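Local coordinates for protein D-glyceraldehyde dehydrogenase (NADP(+)) (PDB 5IZD) that oxidises D-glyceraldehyde to (R)-glycerate with NADP(+) in the non-phosphorylated Entner-Doudoroff pathway, working as a homotetramer built as a dimer of dimers, at residues A[67-72]-A[107-112]; A[364-369]-A[384-389]. One frame throughout, in Å; residues are numbered along the deposited sequence.

Contact 1 of 2, residues A[67-72]-A[107-112]; sequences IIYRAK and QIQYYA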
ATOM      1  N   ILE A  67     -17.159   2.096  20.317  1.00 34.56           N
ATOM      2  CA  ILE A  67     -18.300   1.188  20.600  1.00 34.59           C
ATOM      3  C   ILE A  67     -17.833  -0.270  20.464  1.00 33.76           C
ATOM      4  O   ILE A  67     -18.121  -1.081  21.328  1.00 34.02           O
ATOM      5  CB  ILE A  67     -19.482   1.423  19.630  1.00 34.46           C
ATOM      6  CG1 ILE A  67     -20.100   2.800  19.840  1.00 35.24           C
ATOM      7  CG2 ILE A  67     -20.522   0.321  19.803  1.00 34.62           C
ATOM      8  CD1 ILE A  67     -21.011   3.276  18.700  1.00 35.07           C
ATOM      9  N   ILE A  68     -17.076  -0.581  19.414  1.00 32.63           N
ATOM     10  CA  ILE A  68     -16.584  -1.946  19.231  1.00 31.94           C
ATOM     11  C   ILE A  68     -15.601  -2.364  20.338  1.00 32.25           C
ATOM     12  O   ILE A  68     -15.656  -3.559  20.805  1.00 31.78           O
ATOM     13  CB  ILE A  68     -15.955  -2.147  17.830  1.00 31.11           C
ATOM     14  CG1 ILE A  68     -17.013  -1.983  16.726  1.00 30.84           C
ATOM     15  CG2 ILE A  68     -15.227  -3.490  17.697  1.00 30.54           C
ATOM     16  CD1 ILE A  68     -16.447  -1.607  15.379  1.00 30.46           C
ATOM     17  N   TYR A  69     -14.735  -1.431  20.770  1.00 32.48           N
ATOM     18  CA  TYR A  69     -13.806  -1.711  21.887  1.00 33.15           C
ATOM     19  C   TYR A  69     -14.540  -1.991  23.240  1.00 34.47           C
ATOM     20  O   TYR A  69     -14.156  -2.865  24.012  1.00 34.16           O
ATOM     21  CB  TYR A  69     -12.787  -0.573  22.098  1.00 33.28           C
ATOM     22  CG  TYR A  69     -11.650  -0.443  21.059  1.00 32.58           C
ATOM     23  CD1 TYR A  69     -10.827  -1.518  20.736  1.00 32.01           C
ATOM     24  CD2 TYR A  69     -11.390   0.792  20.438  1.00 32.58           C
ATOM     25  CE1 TYR A  69      -9.753  -1.367  19.857  1.00 31.59           C
ATOM     26  CE2 TYR A  69     -10.351   0.951  19.512  1.00 32.04           C
ATOM     27  CZ  TYR A  69      -9.546  -0.130  19.212  1.00 31.54           C
ATOM     28  OH  TYR A  69      -8.502   0.030  18.337  1.00 31.01           O
ATOM     29  N   ARG A  70     -15.618  -1.265  23.461  1.00 35.95           N
ATOM     30  CA  ARG A  70     -16.483  -1.392  24.618  1.00 37.85           C
ATOM     31  C   ARG A  70     -17.025  -2.822  24.613  1.00 36.99           C
ATOM     32  O   ARG A  70     -16.889  -3.499  25.578  1.00 37.31           O
ATOM     33  CB  ARG A  70     -17.594  -0.372  24.539  1.00 40.20           C
ATOM     34  CG  ARG A  70     -18.089   0.135  25.882  1.00 43.41           C
ATOM     35  CD  ARG A  70     -18.161   1.660  25.895  1.00 46.07           C
ATOM     36  NE  ARG A  70     -19.229   2.103  25.042  1.00 47.05           N
ATOM     37  CZ  ARG A  70     -19.225   3.223  24.358  1.00 48.78           C
ATOM     38  NH1 ARG A  70     -20.260   3.518  23.607  1.00 49.17           N
ATOM     39  NH2 ARG A  70     -18.198   4.045  24.446  1.00 49.90           N
ATOM     40  N   ALA A  71     -17.598  -3.257  23.497  1.00 35.98           N
ATOM     41  CA  ALA A  71     -18.063  -4.658  23.306  1.00 35.49           C
ATOM     42  C   ALA A  71     -16.985  -5.670  23.631  1.00 35.24           C
ATOM     43  O   ALA A  71     -17.198  -6.588  24.394  1.00 34.92           O
ATOM     44  CB  ALA A  71     -18.594  -4.913  21.922  1.00 34.67           C
ATOM     45  N   LYS A  72     -15.805  -5.464  23.070  1.00 35.18           N
ATOM     46  CA  LYS A  72     -14.676  -6.281  23.456  1.00 35.53           C
ATOM     47  C   LYS A  72     -14.471  -6.352  24.995  1.00 36.37           C
ATOM     48  O   LYS A  72     -14.379  -7.452  25.516  1.00 35.69           O
ATOM     49  CB  LYS A  72     -13.388  -5.829  22.830  1.00 35.57           C
ATOM     50  CG  LYS A  72     -12.341  -6.926  22.927  1.00 35.84           C
ATOM     51  CD  LYS A  72     -10.945  -6.396  22.955  1.00 36.63           C
ATOM     52  CE  LYS A  72     -10.626  -5.611  24.195  1.00 37.96           C
ATOM     53  NZ  LYS A  72      -9.168  -5.356  24.139  1.00 38.23           N
ATOM     54  N   GLN A 107      -9.800 -10.888  17.884  1.00 31.80           N
ATOM     55  CA  GLN A 107     -10.238 -10.493  16.585  1.00 31.06           C
ATOM     56  C   GLN A 107     -10.944  -9.162  16.628  1.00 30.70           C
ATOM     57  O   GLN A 107     -10.761  -8.309  15.762  1.00 29.83           O
ATOM     58  CB  GLN A 107     -11.177 -11.530  15.978  1.00 31.14           C
ATOM     59  CG  GLN A 107     -10.491 -12.729  15.374  1.00 30.94           C
ATOM     60  CD  GLN A 107     -11.540 -13.654  14.779  1.00 31.36           C
ATOM     61  OE1 GLN A 107     -11.744 -13.668  13.563  1.00 31.76           O
ATOM     62  NE2 GLN A 107     -12.287 -14.347  15.643  1.00 31.11           N
ATOM     63  N   ILE A 108     -11.823  -9.018  17.617  1.00 30.47           N
ATOM     64  CA  ILE A 108     -12.522  -7.769  17.774  1.00 30.36           C
ATOM     65  C   ILE A 108     -11.507  -6.611  18.009  1.00 30.43           C
ATOM     66  O   ILE A 108     -11.649  -5.533  17.421  1.00 30.40           O
ATOM     67  CB  ILE A 108     -13.551  -7.833  18.891  1.00 30.82           C
ATOM     68  CG1 ILE A 108     -14.734  -8.719  18.468  1.00 30.55           C
ATOM     69  CG2 ILE A 108     -14.058  -6.432  19.178  1.00 31.32           C
ATOM     70  CD1 ILE A 108     -15.647  -9.092  19.636  1.00 31.10           C
ATOM     71  N   GLN A 109     -10.491  -6.828  18.851  1.00 30.49           N
ATOM     72  CA  GLN A 109      -9.422  -5.842  19.025  1.00 30.63           C
ATOM     73  C   GLN A 109      -8.740  -5.488  17.690  1.00 29.74           C
ATOM     74  O   GLN A 109      -8.697  -4.337  17.310  1.00 29.44           O
ATOM     75  CB  GLN A 109      -8.377  -6.343  19.990  1.00 31.24           C
ATOM     76  CG  GLN A 109      -7.231  -5.376  20.208  1.00 31.75           C
ATOM     77  CD  GLN A 109      -7.620  -4.108  20.938  1.00 32.47           C
ATOM     78  OE1 GLN A 109      -8.587  -4.075  21.660  1.00 33.20           O
ATOM     79  NE2 GLN A 109      -6.845  -3.054  20.745  1.00 32.74           N
ATOM     80  N   TYR A 110      -8.305  -6.515  16.991  1.00 29.17           N
ATOM     81  CA  TYR A 110      -7.545  -6.367  15.764  1.00 28.64           C
ATOM     82  C   TYR A 110      -8.337  -5.580  14.715  1.00 28.36           C
ATOM     83  O   TYR A 110      -7.790  -4.638  14.134  1.00 28.19           O
ATOM     84  CB  TYR A 110      -7.152  -7.710  15.205  1.00 28.26           C
ATOM     85  CG  TYR A 110      -6.538  -7.608  13.815  1.00 27.96           C
ATOM     86  CD1 TYR A 110      -5.153  -7.354  13.634  1.00 27.99           C
ATOM     87  CD2 TYR A 110      -7.337  -7.777  12.666  1.00 27.54           C
ATOM     88  CE1 TYR A 110      -4.605  -7.278  12.351  1.00 27.65           C
ATOM     89  CE2 TYR A 110      -6.798  -7.641  11.395  1.00 27.18           C
ATOM     90  CZ  TYR A 110      -5.431  -7.399  11.251  1.00 27.21           C
ATOM     91  OH  TYR A 110      -4.951  -7.286   9.980  1.00 26.96           O
ATOM     92  N   TYR A 111      -9.615  -5.928  14.496  1.00 28.18           N
ATOM     93  CA  TYR A 111     -10.396  -5.237  13.486  1.00 28.04           C
ATOM     94  C   TYR A 111     -10.693  -3.791  13.860  1.00 28.41           C
ATOM     95  O   TYR A 111     -10.629  -2.884  12.986  1.00 28.12           O
ATOM     96  CB  TYR A 111     -11.671  -5.981  13.107  1.00 28.01           C
ATOM     97  CG  TYR A 111     -11.411  -7.229  12.303  1.00 27.71           C
ATOM     98  CD1 TYR A 111     -10.848  -7.162  11.053  1.00 27.44           C
ATOM     99  CD2 TYR A 111     -11.727  -8.481  12.799  1.00 27.88           C
ATOM    100  CE1 TYR A 111     -10.575  -8.280  10.324  1.00 27.24           C
ATOM    101  CE2 TYR A 111     -11.497  -9.621  12.067  1.00 27.59           C
ATOM    102  CZ  TYR A 111     -10.925  -9.519  10.812  1.00 27.59           C
ATOM    103  OH  TYR A 111     -10.641 -10.642  10.039  1.00 27.69           O
ATOM    104  N   ALA A 112     -11.009  -3.557  15.134  1.00 28.92           N
ATOM    105  CA  ALA A 112     -11.215  -2.207  15.615  1.00 29.40           C
ATOM    106  C   ALA A 112      -9.970  -1.336  15.480  1.00 29.62           C
ATOM    107  O   ALA A 112     -10.099  -0.144  15.197  1.00 29.74           O
ATOM    108  CB  ALA A 112     -11.749  -2.195  17.036  1.00 29.92           C
TER
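The ring of Y69 takes the methyl of A112 over one face and the amide oxygen of Q109 at its edge. The methyl makes a CH-pi contact: CB of A112 lies 3.8 Å from the centroid of the Y69 ring, 23° off the normal and displaced toward the rim. A side chain as small as alanine lets the ring settle this close to the backbone of the partner helix. At the edge, OE1 of Q109 is 3.5 Å from CE1 of Y69, and the amide plane is turned 31° from the ring plane. The same oxygen accepts a hydrogen bond from K72, NZ to OE1 2.9 Å, with the ammonium 43° out of the carbonyl plane. A kink late in the lysine chain brings its end to the glutamine, while Q109 NE2 bonds to E113 one turn on. These residues join helices 39-77 and 94-112, whose local axes pass 9.3 Å apart, an antiparallel helix pair that packs on helix 153-164, where I68 meets L164. Deeper between them, beta-branched I68 and I108 meet through their CG2 methyls, squeezed to 3.5 Å between CG2 of I68 and CG2 of I108. In both isoleucines CG2 stands anti to the backbone N, which directs that branch across the interface; the I108 methyl also touches CB of K72. At the polar side a second subunit takes part: Y69 OH hydrogen-bonds to E113 of that subunit, whose own Q109 packs against the same tyrosine.

Contact 2 of 2, residues A[364-369]-A[384-389]; sequences LPTIIG and APVIGA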
ATOM      1  N   LEU A 364     -15.259 -42.210  17.292  1.00 32.63           N
ATOM      2  CA  LEU A 364     -13.856 -42.444  17.599  1.00 32.86           C
ATOM      3  C   LEU A 364     -12.904 -41.895  16.550  1.00 32.59           C
ATOM      4  O   LEU A 364     -13.236 -41.893  15.353  1.00 32.55           O
ATOM      5  CB  LEU A 364     -13.583 -43.953  17.740  1.00 33.51           C
ATOM      6  CG  LEU A 364     -14.233 -44.707  18.931  1.00 34.02           C
ATOM      7  CD1 LEU A 364     -14.085 -46.209  18.773  1.00 34.54           C
ATOM      8  CD2 LEU A 364     -13.536 -44.244  20.213  1.00 34.15           C
ATOM      9  N   PRO A 365     -11.694 -41.464  16.978  1.00 32.59           N
ATOM     10  CA  PRO A 365     -10.617 -41.245  16.018  1.00 32.39           C
ATOM     11  C   PRO A 365     -10.431 -42.446  15.072  1.00 32.77           C
ATOM     12  O   PRO A 365     -10.351 -43.610  15.525  1.00 33.34           O
ATOM     13  CB  PRO A 365      -9.384 -41.087  16.926  1.00 32.60           C
ATOM     14  CG  PRO A 365      -9.932 -40.479  18.154  1.00 32.51           C
ATOM     15  CD  PRO A 365     -11.220 -41.249  18.360  1.00 32.75           C
ATOM     16  N   THR A 366     -10.441 -42.184  13.777  1.00 32.50           N
ATOM     17  CA  THR A 366     -10.486 -43.229  12.780  1.00 32.94           C
ATOM     18  C   THR A 366      -9.352 -43.012  11.711  1.00 33.15           C
ATOM     19  O   THR A 366      -9.298 -41.957  11.080  1.00 32.28           O
ATOM     20  CB  THR A 366     -11.849 -43.276  12.105  1.00 32.79           C
ATOM     21  OG1 THR A 366     -12.884 -43.493  13.086  1.00 32.89           O
ATOM     22  CG2 THR A 366     -11.873 -44.383  11.048  1.00 33.20           C
ATOM     23  N   ILE A 367      -8.498 -44.028  11.557  1.00 34.10           N
ATOM     24  CA  ILE A 367      -7.305 -43.961  10.727  1.00 34.97           C
ATOM     25  C   ILE A 367      -7.403 -45.098   9.722  1.00 36.06           C
ATOM     26  O   ILE A 367      -7.662 -46.248  10.100  1.00 36.73           O
ATOM     27  CB  ILE A 367      -6.007 -44.045  11.570  1.00 35.23           C
ATOM     28  CG1 ILE A 367      -5.967 -42.914  12.625  1.00 34.77           C
ATOM     29  CG2 ILE A 367      -4.767 -43.944  10.688  1.00 35.29           C
ATOM     30  CD1 ILE A 367      -5.107 -43.275  13.819  1.00 35.18           C
ATOM     31  N   ILE A 368      -7.279 -44.740   8.455  1.00 36.51           N
ATOM     32  CA  ILE A 368      -7.452 -45.629   7.322  1.00 37.79           C
ATOM     33  C   ILE A 368      -6.176 -45.763   6.452  1.00 39.06           C
ATOM     34  O   ILE A 368      -5.608 -44.731   6.079  1.00 38.31           O
ATOM     35  CB  ILE A 368      -8.594 -45.087   6.461  1.00 37.57           C
ATOM     36  CG1 ILE A 368      -9.902 -45.122   7.273  1.00 37.70           C
ATOM     37  CG2 ILE A 368      -8.730 -45.869   5.168  1.00 38.29           C
ATOM     38  CD1 ILE A 368     -11.095 -44.726   6.455  1.00 37.65           C
ATOM     39  N   GLY A 369      -5.780 -47.001   6.107  1.00 41.18           N
ATOM     40  CA  GLY A 369      -4.727 -47.322   5.054  1.00 43.57           C
ATOM     41  C   GLY A 369      -5.288 -47.826   3.716  1.00 45.52           C
ATOM     42  O   GLY A 369      -6.442 -48.344   3.638  1.00 47.52           O
ATOM     43  N   ALA A 384     -14.765 -34.558  10.228  1.00 30.27           N
ATOM     44  CA  ALA A 384     -15.028 -35.545  11.303  1.00 30.29           C
ATOM     45  C   ALA A 384     -13.670 -36.193  11.612  1.00 30.14           C
ATOM     46  O   ALA A 384     -12.712 -35.932  10.889  1.00 29.78           O
ATOM     47  CB  ALA A 384     -16.065 -36.559  10.867  1.00 30.60           C
ATOM     48  N   PRO A 385     -13.557 -36.993  12.688  1.00 30.20           N
ATOM     49  CA  PRO A 385     -12.207 -37.392  13.123  1.00 30.24           C
ATOM     50  C   PRO A 385     -11.618 -38.626  12.374  1.00 30.51           C
ATOM     51  O   PRO A 385     -11.170 -39.583  12.987  1.00 30.82           O
ATOM     52  CB  PRO A 385     -12.413 -37.644  14.623  1.00 30.57           C
ATOM     53  CG  PRO A 385     -13.798 -38.175  14.673  1.00 30.82           C
ATOM     54  CD  PRO A 385     -14.579 -37.356  13.692  1.00 30.48           C
ATOM     55  N   VAL A 386     -11.591 -38.544  11.049  1.00 30.22           N
ATOM     56  CA  VAL A 386     -11.317 -39.655  10.170  1.00 30.60           C
ATOM     57  C   VAL A 386     -10.256 -39.185   9.154  1.00 30.52           C
ATOM     58  O   VAL A 386     -10.410 -38.110   8.573  1.00 29.88           O
ATOM     59  CB  VAL A 386     -12.571 -40.049   9.343  1.00 30.67           C
ATOM     60  CG1 VAL A 386     -12.265 -41.221   8.425  1.00 31.08           C
ATOM     61  CG2 VAL A 386     -13.781 -40.356  10.220  1.00 30.89           C
ATOM     62  N   ILE A 387      -9.216 -39.979   8.919  1.00 31.14           N
ATOM     63  CA  ILE A 387      -8.225 -39.619   7.922  1.00 31.32           C
ATOM     64  C   ILE A 387      -7.639 -40.882   7.293  1.00 32.25           C
ATOM     65  O   ILE A 387      -7.454 -41.880   7.956  1.00 32.57           O
ATOM     66  CB  ILE A 387      -7.146 -38.679   8.528  1.00 31.12           C
ATOM     67  CG1 ILE A 387      -6.226 -38.082   7.434  1.00 31.01           C
ATOM     68  CG2 ILE A 387      -6.293 -39.407   9.568  1.00 31.59           C
ATOM     69  CD1 ILE A 387      -5.459 -36.843   7.865  1.00 30.62           C
ATOM     70  N   GLY A 388      -7.369 -40.821   5.985  1.00 32.78           N
ATOM     71  CA  GLY A 388      -6.587 -41.835   5.271  1.00 33.60           C
ATOM     72  C   GLY A 388      -5.190 -41.339   5.060  1.00 33.91           C
ATOM     73  O   GLY A 388      -4.980 -40.101   4.986  1.00 33.32           O
ATOM     74  N   ALA A 389      -4.259 -42.297   4.905  1.00 34.82           N
ATOM     75  CA  ALA A 389      -2.858 -42.040   4.740  1.00 35.32           C
ATOM     76  C   ALA A 389      -2.322 -42.794   3.524  1.00 36.73           C
ATOM     77  O   ALA A 389      -2.777 -43.886   3.190  1.00 36.91           O
ATOM     78  CB  ALA A 389      -2.074 -42.431   5.971  1.00 35.40           C
TER
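T366 and V386 stand side by side on one face of the sheet, pointing the same way, with CB of T366 4.0 Å from CG2 of V386. Beneath them the backbones are drawn tightly together. T366 is gripped twice: its N donates to O of P385 at 2.8 Å, and its O accepts from N of I387 at 2.9 Å. I368 repeats the pattern one step on, its N reaching O of I387 at 2.9 Å and its O receiving N of A389 at 3.0 Å. CA-H...O contacts fill the intervals, as from CA of V386 to O of T366. Strands 366-369 and 386-392 are thus parallel neighbours, linked through helix 376-379 as a beta-alpha-beta unit within a larger mixed sheet; the segments 366-369 and 386-389 cross at -23°. Looser packing is found among the side chains: I368 merely brushes V386, CD1 to CG1 4.2 Å, and opposite I368 stands G388, with no side chain to extend that face. Toward the start of the strands, regular pairing gives way to two prolines; P385, whose ring restricts phi, centres an inverse gamma turn, and partly exposed L364 directs its side chain away from the partner. Threonine suits this border because chi1 of T366 (-58°) sets OG1 beside its own backbone N. There OG1 of T366 bonds to O of L364 at 2.8 Å and also pairs with N of G348, leaving CG2 for V386. A valine in its place would probably leave the L364 carbonyl and the G348 amide without this hydroxyl partner, and the loop leading into the strand less firmly tied. On the opposite face, I367 packs on M298 and F301 of helix 294-305 and on Y274 of helix 262-274, which I387 also touches through K273.

Contact 1 and contact 2 lie on opposite sides of the chain's centre, with centres 39 Å apart and nearest atoms about 21 Å apart, so neither touches the other. Contact 1 pairs helices and, through its polar edge, reaches a second subunit; contact 2 is buried in a sheet, and no other chain touches its segments. The I108 side chain is about 8 Å from that of R157, a probable substrate-binding residue, whereas V386 comes within about 4 Å of I382, probably an NADP(+)-binding residue, side chain to side chain, though I382 is also close to it in sequence. The P385 side chain is about 14 Å from the bound NADP.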